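Local coordinates for protein beta-fructofuranosidase (Bifidobacterium adolescentis, PDB 6NOB) that probably hydrolyses terminal beta-D-fructofuranosides such as sucrose, acting as a beta-fructofuranosidase, at residues Trp128-Pro132 with Val450-Phe454; Glu204-Pro208 with Lys348-Arg352; Glu236-Thr240 with Glu252-Leu257; Leu294-Phe299 with Pro361-Phe366. One frame throughout, in Å; residues are numbered along the deposited sequence.

Interaction 1: residues Trp128-Pro132 with Val450-Phe454; sequences WMNDP and VFGWF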
# COMPACT_ATOMS: atom_id res chain seq x y z
N TRP A 128 11.62 5.46 -0.68
CA TRP A 128 10.54 4.82 -1.43
C TRP A 128 9.76 3.84 -0.57
O TRP A 128 10.34 3.10 0.24
CB TRP A 128 11.10 4.08 -2.66
CG TRP A 128 10.13 3.12 -3.30
CD1 TRP A 128 9.85 1.84 -2.90
CD2 TRP A 128 9.34 3.35 -4.47
NE1 TRP A 128 8.92 1.28 -3.74
CE2 TRP A 128 8.59 2.18 -4.71
CE3 TRP A 128 9.18 4.44 -5.34
CZ2 TRP A 128 7.71 2.06 -5.78
CZ3 TRP A 128 8.30 4.32 -6.40
CH2 TRP A 128 7.58 3.14 -6.62
N MET A 129 8.44 3.80 -0.78
CA MET A 129 7.56 2.83 -0.14
C MET A 129 6.46 2.44 -1.12
O MET A 129 5.93 3.29 -1.84
CB MET A 129 6.94 3.42 1.13
CG MET A 129 5.77 2.60 1.69
SD MET A 129 4.95 3.37 3.10
CE MET A 129 3.96 4.62 2.28
N ASN A 130 6.11 1.14 -1.15
CA ASN A 130 4.87 0.76 -1.83
C ASN A 130 3.95 -0.08 -0.94
O ASN A 130 3.39 0.44 0.02
CB ASN A 130 5.15 0.06 -3.18
CG ASN A 130 6.28 -0.96 -3.13
OD1 ASN A 130 7.43 -0.62 -2.86
ND2 ASN A 130 5.95 -2.21 -3.45
N ASP A 131 3.78 -1.37 -1.25
CA ASP A 131 2.64 -2.15 -0.76
C ASP A 131 2.57 -2.15 0.76
O ASP A 131 3.61 -2.27 1.43
CB ASP A 131 2.73 -3.60 -1.24
CG ASP A 131 2.83 -3.73 -2.74
OD1 ASP A 131 3.04 -2.72 -3.44
OD2 ASP A 131 2.70 -4.88 -3.21
N PRO A 132 1.38 -2.07 1.35
CA PRO A 132 1.22 -2.38 2.77
C PRO A 132 1.28 -3.88 3.00
O PRO A 132 0.75 -4.67 2.21
CB PRO A 132 -0.16 -1.82 3.11
CG PRO A 132 -0.92 -1.92 1.82
CD PRO A 132 0.10 -1.67 0.73
N VAL A 450 -9.20 -2.35 5.16
CA VAL A 450 -8.30 -2.47 4.02
C VAL A 450 -7.44 -1.22 3.91
O VAL A 450 -7.91 -0.10 4.12
CB VAL A 450 -9.09 -2.71 2.71
CG1 VAL A 450 -10.12 -1.62 2.49
CG2 VAL A 450 -8.14 -2.82 1.51
N PHE A 451 -6.15 -1.42 3.61
CA PHE A 451 -5.22 -0.36 3.25
C PHE A 451 -4.82 -0.50 1.79
O PHE A 451 -4.76 -1.61 1.25
CB PHE A 451 -3.96 -0.40 4.12
CG PHE A 451 -4.11 0.26 5.45
CD1 PHE A 451 -3.97 1.63 5.58
CD2 PHE A 451 -4.36 -0.49 6.59
CE1 PHE A 451 -4.09 2.25 6.81
CE2 PHE A 451 -4.48 0.11 7.83
CZ PHE A 451 -4.34 1.48 7.94
N GLY A 452 -4.51 0.63 1.17
CA GLY A 452 -3.97 0.63 -0.18
C GLY A 452 -2.79 1.58 -0.28
O GLY A 452 -2.61 2.47 0.55
N TRP A 453 -1.99 1.37 -1.31
CA TRP A 453 -0.83 2.21 -1.60
C TRP A 453 -1.14 3.08 -2.81
O TRP A 453 -1.62 2.57 -3.83
CB TRP A 453 0.42 1.36 -1.86
CG TRP A 453 1.51 2.05 -2.65
CD1 TRP A 453 2.11 3.24 -2.35
CD2 TRP A 453 2.14 1.58 -3.85
NE1 TRP A 453 3.07 3.54 -3.29
CE2 TRP A 453 3.10 2.54 -4.22
CE3 TRP A 453 1.98 0.44 -4.64
CZ2 TRP A 453 3.90 2.39 -5.36
CZ3 TRP A 453 2.77 0.30 -5.77
CH2 TRP A 453 3.72 1.26 -6.11
N PHE A 454 -0.88 4.37 -2.69
CA PHE A 454 -1.10 5.31 -3.79
C PHE A 454 0.18 5.38 -4.62
O PHE A 454 1.15 6.04 -4.25
CB PHE A 454 -1.50 6.68 -3.26
CG PHE A 454 -2.95 6.78 -2.91
CD1 PHE A 454 -3.92 6.55 -3.87
CD2 PHE A 454 -3.35 7.10 -1.62
CE1 PHE A 454 -5.27 6.63 -3.56
CE2 PHE A 454 -4.70 7.19 -1.30
CZ PHE A 454 -5.65 6.95 -2.27

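Interaction 2: residues Glu204-Pro208 with Lys348-Arg352; sequences EHDNP and KPLKR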
# COMPACT_ATOMS: atom_id res chain seq x y z
N GLU A 204 1.55 -19.27 21.39
CA GLU A 204 2.91 -19.79 21.46
C GLU A 204 3.06 -21.15 20.78
O GLU A 204 4.20 -21.57 20.53
CB GLU A 204 3.36 -19.89 22.93
CG GLU A 204 2.86 -21.12 23.67
CD GLU A 204 1.58 -20.86 24.45
OE1 GLU A 204 0.81 -19.95 24.05
OE2 GLU A 204 1.34 -21.57 25.45
N HIS A 205 1.96 -21.84 20.46
CA HIS A 205 2.01 -23.08 19.71
C HIS A 205 1.57 -22.90 18.26
O HIS A 205 1.26 -23.89 17.58
CB HIS A 205 1.17 -24.16 20.40
CG HIS A 205 1.57 -24.42 21.82
ND1 HIS A 205 0.75 -24.16 22.89
CD2 HIS A 205 2.72 -24.93 22.34
CE1 HIS A 205 1.37 -24.49 24.01
NE2 HIS A 205 2.56 -24.96 23.70
N ASP A 206 1.52 -21.66 17.78
CA ASP A 206 1.15 -21.30 16.41
C ASP A 206 -0.32 -21.56 16.10
O ASP A 206 -0.69 -21.66 14.92
CB ASP A 206 2.05 -22.00 15.39
CG ASP A 206 3.46 -21.45 15.38
OD1 ASP A 206 3.63 -20.25 15.07
OD2 ASP A 206 4.40 -22.20 15.69
N ASN A 207 -1.17 -21.68 17.11
CA ASN A 207 -2.61 -21.69 16.87
C ASN A 207 -3.08 -20.27 16.56
O ASN A 207 -2.82 -19.35 17.34
CB ASN A 207 -3.38 -22.21 18.08
CG ASN A 207 -3.04 -23.63 18.42
OD1 ASN A 207 -3.36 -24.55 17.67
ND2 ASN A 207 -2.42 -23.84 19.58
N PRO A 208 -3.78 -20.06 15.44
CA PRO A 208 -4.35 -18.74 15.18
C PRO A 208 -5.34 -18.35 16.27
O PRO A 208 -6.24 -19.12 16.63
CB PRO A 208 -5.04 -18.91 13.82
CG PRO A 208 -4.34 -20.06 13.18
CD PRO A 208 -3.97 -20.98 14.31
N LYS A 348 -4.05 -26.44 10.78
CA LYS A 348 -3.66 -25.72 11.97
C LYS A 348 -3.27 -26.70 13.08
O LYS A 348 -3.77 -27.83 13.12
CB LYS A 348 -4.79 -24.81 12.44
CG LYS A 348 -5.12 -23.70 11.45
CD LYS A 348 -6.37 -22.93 11.86
CE LYS A 348 -7.62 -23.80 11.77
NZ LYS A 348 -8.86 -23.00 11.97
N PRO A 349 -2.36 -26.31 13.99
CA PRO A 349 -1.65 -25.03 14.10
C PRO A 349 -0.67 -24.76 12.96
O PRO A 349 -0.18 -25.69 12.33
CB PRO A 349 -0.89 -25.16 15.43
CG PRO A 349 -0.72 -26.63 15.61
CD PRO A 349 -1.98 -27.24 15.07
N LEU A 350 -0.39 -23.48 12.72
CA LEU A 350 0.44 -23.07 11.59
C LEU A 350 1.92 -23.03 11.99
O LEU A 350 2.60 -22.02 11.88
CB LEU A 350 -0.02 -21.72 11.06
CG LEU A 350 -1.47 -21.66 10.56
CD1 LEU A 350 -1.80 -20.28 10.01
CD2 LEU A 350 -1.71 -22.73 9.50
N LYS A 351 2.40 -24.18 12.47
CA LYS A 351 3.83 -24.34 12.74
C LYS A 351 4.63 -24.11 11.46
O LYS A 351 4.16 -24.40 10.35
CB LYS A 351 4.12 -25.73 13.29
CG LYS A 351 3.60 -25.98 14.70
CD LYS A 351 3.67 -27.45 15.06
CE LYS A 351 5.11 -27.96 15.05
NZ LYS A 351 5.23 -29.28 14.38
N ARG A 352 5.85 -23.61 11.61
CA ARG A 352 6.66 -23.24 10.45
C ARG A 352 6.89 -24.40 9.49
O ARG A 352 7.15 -24.17 8.31
CB ARG A 352 8.00 -22.65 10.89
CG ARG A 352 9.01 -23.69 11.33
CD ARG A 352 10.21 -23.05 12.02
NE ARG A 352 11.03 -24.05 12.69
CZ ARG A 352 11.66 -23.85 13.85
NH1 ARG A 352 11.57 -22.67 14.45
NH2 ARG A 352 12.38 -24.83 14.39
O HOH W 1 6.94 -22.88 14.23

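Interaction 3: residues Glu236-Thr240 with Glu252-Leu257; sequences EYQTT and ESPVAL. With EDO (1,2-ethanediol), chain C.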
# COMPACT_ATOMS: atom_id res chain seq x y z
N GLU A 236 10.16 -16.80 -7.52
CA GLU A 236 9.34 -16.32 -6.41
C GLU A 236 8.82 -17.50 -5.60
O GLU A 236 8.37 -18.50 -6.17
CB GLU A 236 8.18 -15.46 -6.92
CG GLU A 236 8.63 -14.08 -7.38
CD GLU A 236 7.49 -13.17 -7.77
OE1 GLU A 236 6.39 -13.68 -8.10
OE2 GLU A 236 7.68 -11.93 -7.75
N TYR A 237 8.90 -17.39 -4.28
CA TYR A 237 8.47 -18.43 -3.36
C TYR A 237 8.01 -17.77 -2.07
O TYR A 237 8.31 -16.60 -1.81
CB TYR A 237 9.58 -19.45 -3.10
CG TYR A 237 10.91 -18.83 -2.73
CD1 TYR A 237 11.79 -18.39 -3.71
CD2 TYR A 237 11.29 -18.70 -1.40
CE1 TYR A 237 13.01 -17.82 -3.37
CE2 TYR A 237 12.50 -18.14 -1.05
CZ TYR A 237 13.36 -17.70 -2.04
OH TYR A 237 14.57 -17.14 -1.71
N GLN A 238 7.26 -18.53 -1.26
CA GLN A 238 6.63 -18.01 -0.05
C GLN A 238 7.34 -18.54 1.19
O GLN A 238 7.60 -19.74 1.30
CB GLN A 238 5.15 -18.38 -0.00
CG GLN A 238 4.47 -18.43 -1.36
CD GLN A 238 4.61 -17.14 -2.13
OE1 GLN A 238 4.72 -16.06 -1.55
NE2 GLN A 238 4.59 -17.24 -3.46
N THR A 239 7.64 -17.64 2.12
CA THR A 239 8.33 -17.97 3.36
C THR A 239 7.52 -17.49 4.56
O THR A 239 6.53 -16.77 4.42
CB THR A 239 9.74 -17.35 3.40
OG1 THR A 239 9.64 -15.93 3.56
CG2 THR A 239 10.50 -17.66 2.12
N THR A 240 7.94 -17.91 5.75
CA THR A 240 7.29 -17.50 6.98
C THR A 240 8.33 -17.08 8.01
O THR A 240 9.49 -17.49 7.94
CB THR A 240 6.41 -18.63 7.57
OG1 THR A 240 5.51 -18.07 8.54
CG2 THR A 240 7.26 -19.69 8.25
N GLU A 252 13.55 -16.96 9.32
CA GLU A 252 12.69 -17.08 8.16
C GLU A 252 13.01 -18.37 7.41
O GLU A 252 14.19 -18.72 7.25
CB GLU A 252 12.86 -15.87 7.23
CG GLU A 252 11.99 -15.86 5.98
CD GLU A 252 12.25 -14.66 5.09
OE1 GLU A 252 12.87 -13.68 5.58
OE2 GLU A 252 11.85 -14.68 3.91
N SER A 253 11.98 -19.06 6.95
CA SER A 253 12.12 -20.35 6.27
C SER A 253 10.97 -20.54 5.30
O SER A 253 9.86 -20.05 5.55
CB SER A 253 12.19 -21.49 7.30
OG SER A 253 10.92 -21.80 7.85
N PRO A 254 11.20 -21.21 4.17
CA PRO A 254 10.19 -21.25 3.11
C PRO A 254 9.06 -22.24 3.38
O PRO A 254 9.24 -23.25 4.06
CB PRO A 254 11.00 -21.69 1.88
CG PRO A 254 12.07 -22.55 2.46
CD PRO A 254 12.43 -21.91 3.78
N VAL A 255 7.89 -21.93 2.83
CA VAL A 255 6.69 -22.72 3.09
C VAL A 255 5.92 -23.11 1.83
O VAL A 255 5.15 -24.08 1.87
CB VAL A 255 5.75 -21.97 4.07
CG1 VAL A 255 6.45 -21.70 5.39
CG2 VAL A 255 5.24 -20.68 3.44
N ALA A 256 6.08 -22.42 0.70
CA ALA A 256 5.28 -22.75 -0.48
C ALA A 256 6.03 -22.38 -1.74
O ALA A 256 6.43 -21.22 -1.92
CB ALA A 256 3.92 -22.04 -0.44
N LEU A 257 6.22 -23.36 -2.62
CA LEU A 257 6.81 -23.16 -3.94
C LEU A 257 5.73 -23.32 -5.01
O LEU A 257 4.63 -23.81 -4.75
CB LEU A 257 7.95 -24.15 -4.19
CG LEU A 257 8.93 -24.38 -3.04
CD1 LEU A 257 9.97 -25.40 -3.45
CD2 LEU A 257 9.59 -23.07 -2.63
C1 EDO C . 10.42 -21.89 -7.48
O1 EDO C . 9.54 -21.77 -8.61
C2 EDO C . 9.79 -21.27 -6.24
O2 EDO C . 8.36 -21.36 -6.29

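Interaction 4: residues Leu294-Phe299 with Pro361-Phe366; sequences LPVSEF and PVLADF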
# COMPACT_ATOMS: atom_id res chain seq x y z
N LEU A 294 -2.24 -18.92 -14.91
CA LEU A 294 -2.28 -20.32 -15.26
C LEU A 294 -2.61 -20.47 -16.74
O LEU A 294 -3.22 -19.58 -17.34
CB LEU A 294 -3.32 -21.08 -14.42
CG LEU A 294 -2.96 -21.25 -12.94
CD1 LEU A 294 -4.12 -21.84 -12.15
CD2 LEU A 294 -1.71 -22.11 -12.78
N PRO A 295 -2.21 -21.58 -17.36
CA PRO A 295 -2.57 -21.80 -18.77
C PRO A 295 -4.08 -21.90 -18.93
O PRO A 295 -4.75 -22.59 -18.16
CB PRO A 295 -1.87 -23.13 -19.11
CG PRO A 295 -0.83 -23.32 -18.07
CD PRO A 295 -1.35 -22.65 -16.83
N VAL A 296 -4.60 -21.22 -19.95
CA VAL A 296 -6.04 -21.27 -20.21
C VAL A 296 -6.48 -22.68 -20.56
O VAL A 296 -7.67 -23.00 -20.45
CB VAL A 296 -6.43 -20.26 -21.31
CG1 VAL A 296 -6.02 -18.85 -20.91
CG2 VAL A 296 -5.80 -20.65 -22.64
N SER A 297 -5.55 -23.54 -20.99
CA SER A 297 -5.88 -24.93 -21.26
C SER A 297 -6.28 -25.70 -20.01
O SER A 297 -6.82 -26.81 -20.13
CB SER A 297 -4.69 -25.62 -21.93
OG SER A 297 -3.51 -25.48 -21.16
N GLU A 298 -6.04 -25.15 -18.82
CA GLU A 298 -6.54 -25.74 -17.58
C GLU A 298 -8.01 -25.43 -17.34
O GLU A 298 -8.54 -25.82 -16.29
CB GLU A 298 -5.71 -25.25 -16.39
CG GLU A 298 -4.27 -25.74 -16.39
CD GLU A 298 -3.58 -25.52 -15.05
OE1 GLU A 298 -2.37 -25.82 -14.94
OE2 GLU A 298 -4.24 -25.06 -14.10
N PHE A 299 -8.67 -24.74 -18.26
CA PHE A 299 -10.06 -24.36 -18.12
C PHE A 299 -10.81 -24.74 -19.40
O PHE A 299 -10.21 -24.96 -20.45
CB PHE A 299 -10.22 -22.86 -17.84
CG PHE A 299 -9.42 -22.38 -16.66
CD1 PHE A 299 -8.10 -21.97 -16.81
CD2 PHE A 299 -9.99 -22.33 -15.40
CE1 PHE A 299 -7.37 -21.53 -15.72
CE2 PHE A 299 -9.27 -21.89 -14.31
CZ PHE A 299 -7.95 -21.49 -14.47
N PRO A 361 -6.94 -23.21 -8.50
CA PRO A 361 -7.30 -21.79 -8.57
C PRO A 361 -8.70 -21.55 -8.03
O PRO A 361 -9.68 -22.04 -8.58
CB PRO A 361 -7.21 -21.48 -10.07
CG PRO A 361 -7.49 -22.79 -10.73
CD PRO A 361 -6.89 -23.84 -9.83
N VAL A 362 -8.79 -20.79 -6.94
CA VAL A 362 -10.10 -20.42 -6.40
C VAL A 362 -10.79 -19.42 -7.32
O VAL A 362 -12.02 -19.34 -7.34
CB VAL A 362 -9.95 -19.88 -4.96
CG1 VAL A 362 -9.27 -18.52 -4.97
CG2 VAL A 362 -11.31 -19.79 -4.28
N LEU A 363 -10.02 -18.67 -8.10
CA LEU A 363 -10.56 -17.64 -8.97
C LEU A 363 -9.64 -17.44 -10.16
O LEU A 363 -8.41 -17.38 -10.00
CB LEU A 363 -10.76 -16.32 -8.22
CG LEU A 363 -11.29 -15.14 -9.05
CD1 LEU A 363 -12.73 -15.41 -9.47
CD2 LEU A 363 -11.19 -13.83 -8.28
N ALA A 364 -10.23 -17.33 -11.35
CA ALA A 364 -9.52 -16.93 -12.55
C ALA A 364 -10.35 -15.87 -13.26
O ALA A 364 -11.57 -16.04 -13.40
CB ALA A 364 -9.25 -18.12 -13.48
N ASP A 365 -9.71 -14.78 -13.68
CA ASP A 365 -10.41 -13.65 -14.29
C ASP A 365 -10.30 -13.79 -15.81
O ASP A 365 -9.39 -13.24 -16.43
CB ASP A 365 -9.83 -12.33 -13.80
CG ASP A 365 -10.74 -11.15 -14.10
OD1 ASP A 365 -11.61 -11.26 -15.00
OD2 ASP A 365 -10.58 -10.09 -13.46
N PHE A 366 -11.25 -14.51 -16.40
CA PHE A 366 -11.27 -14.64 -17.85
C PHE A 366 -11.84 -13.40 -18.53
O PHE A 366 -11.54 -13.16 -19.71
CB PHE A 366 -12.06 -15.88 -18.27
CG PHE A 366 -11.20 -17.10 -18.44
CD1 PHE A 366 -10.88 -17.89 -17.35
CD2 PHE A 366 -10.68 -17.43 -19.69
CE1 PHE A 366 -10.08 -19.01 -17.50
CE2 PHE A 366 -9.88 -18.55 -19.84
CZ PHE A 366 -9.58 -19.34 -18.75

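Interaction 1: residues Trp128-Pro132 with Val450-Phe454
Asn130 lays its CB over the middle of the six-membered ring of Trp453, a CH-pi contact from the strand of Trp128-Pro132 to that of Val450-Phe454. Trp128 CZ2 also comes within 3.8 Å of Trp453 CZ2, the ring planes 69° apart. Asp131 OD1 lies 3.5 Å from Trp453 CE3, and Pro132 CD packs on Trp453 CB at 4.0 Å, its CG reaching Phe451 CB. A wide, flat indole suits this place, because one side chain reaches a ring, a CB, a carboxylate and a proline along the other strand.

Next come the bonds that fix the polar ends. Trp128 NE1 donates to Asn130 OD1 at 2.6 Å, while Asn130 ND2 reaches Asp131 OD1 at 3.0 Å from above the carboxylate plane. A chi1 of 43° in Asn130 turns its amide to face both neighbours. Asp131 OD2 bonds Ser196 OG.

The two strands run at 155° and do not pair with each other, though both pair with strand 468-481. Trp-Met-Asn-Asp-Pro is the family 32 signature at the axis of the five-bladed propeller, and in relatives its aspartate is the nucleophile.

Interaction 2: residues Glu204-Pro208 with Lys348-Arg352
Two surface loops, each linking neighbouring strands of a propeller blade, meet through one backbone bond, between Asp206 and Leu350. Leu350 N donates to Asp206 O at 2.9 Å, with an N-H...O angle of 152° and the donor lying above the carbonyl plane. Two prolines, Pro349 and Pro208, pack around this bond. Pro349 CB sits 3.3 Å from His205 O and 3.4 Å from Asn207 OD1, so its ring is pressed against two oxygens of the other loop; the amide of Asn207 and the ring of Pro349 lie alongside one another and point the same way. Further along, Pro208 CG rests 3.8 Å from Lys348 CD and touches Leu350 CD1, crossing the leucine at about a right angle.

The loop of Lys348-Arg352 is shaped by a cis peptide before Pro349 and by an inverse gamma turn centred on Leu350, closed by a weak bond from Lys351 N to Pro349 O. Bent in this way, the connection meets a different blade, the one holding strands 190-202 and 216-227. Asp206 answers with a left-handed backbone (phi 68°), a conformation that aspartate tolerates better than most residues.

The carboxylate of Asp206 then works in two directions. OD1 forms a salt bridge with Arg218, while OD2 accepts a bond from a water 3.0 Å away, which itself accepts from Arg352 N at 2.9 Å. The long aliphatic stem of Lys348 pads Pro208, and its NZ continues to the carbonyl oxygen of Pro283.

Interaction 3: residues Glu236-Thr240 with Glu252-Leu257
Tyr237 starts the contact with its CB, 3.7 Å from Leu257 CD2, in a beta hairpin whose second strand, 253-256, is the outermost of its propeller blade and carries a classic beta bulge. A 1,2-ethanediol, probably from the crystallisation liquor, sits beside both residues. Gln238 is the bulge's partner: its N donates to Ala256 O, and its O accepts from both Val255 N (2.7 Å) and Ala256 N (3.1 Å). On the side chains' face, Gln238 CG packs against Ala256 CB, a small residue that suits such close quarters.

OG1 of Thr239 lies between its own backbone N and carbonyl carbon (chi1 70°) and from there donates to Glu252 OE2 at 2.6 Å, on the anti side of the carboxylate. The extended side chain of Glu252 carries the carboxylate out to the threonine, and OE2 also takes a salt bridge from Arg223. With Glu252 replaced by an alanine, the Thr239 hydroxyl would probably lose its acceptor and the Arg223 charge this partner.

Thr240 closes the pairing: its N donates to Ser253 O, and Ser253 N returns a bond to Thr240 O. Its branched side chain packs against that of a valine, Thr240 CG2 lying 3.6 Å from Val255 CG1.

Interaction 4: residues Leu294-Phe299 with Pro361-Phe366
With CG anti to its carbonyl carbon (chi1 -54°), Phe299 turns its ring toward the segment Pro361-Phe366; Phe366, at a chi1 of -92°, brings its own ring up to meet it. The result is a T-shaped pair: the CE1 and CZ edge of Phe366 points at one face of Phe299, with CE1 3.5 Å from Phe299 CG and the planes 76° apart. The approach is displaced toward the rim, so CZ also touches Phe299 CB.

At the far end of its ring, Phe299 CZ lies 3.7 Å from Ala364 CB and 4.0 Å from Pro361 CG. A methyl at Ala364 is small enough to let the ring tip come this close. Leu294 also packs on Pro361, its CD1 3.7 Å from Pro361 CB.

The contact lies at one end of a propeller blade, where strand 357-365 turns a corner at Val362. Strands 285-295 and 357-365 both pair with strand 337-347 between them, and beyond Pro295 the chain winds into a 3-10 turn that brings Phe299 across to the segment Pro361-Phe366. Val338 of the middle strand touches both phenylalanines.

Replacing Phe299 by an alanine would probably leave the Phe366 edge without its aromatic face and open a gap beside Ala364 and Pro361. From the turn itself, Val296 CG1 packs 4.0 Å from Phe366 CE2, a compact branched side chain that suits contact with the ring of Phe366.

From the N terminus, the chain leaves Trp128-Pro132 near the middle of the protein and does not close that loop until Val450-Phe454, so interaction 1 brings an early and a late strand together at the centre and encloses the other three. Within it, interaction 2 opens at Glu204-Pro208 and closes at Lys348-Arg352, joining loops of two blades. Interaction 3, a hairpin on one of those blades, is nested inside it, and the two touch where Arg352 packs on Thr240 and Val255. Interaction 4 follows interaction 3 in series; it begins inside interaction 2 but ends beyond it, so they cross, and it joins the ends of two strands flanking 337-347.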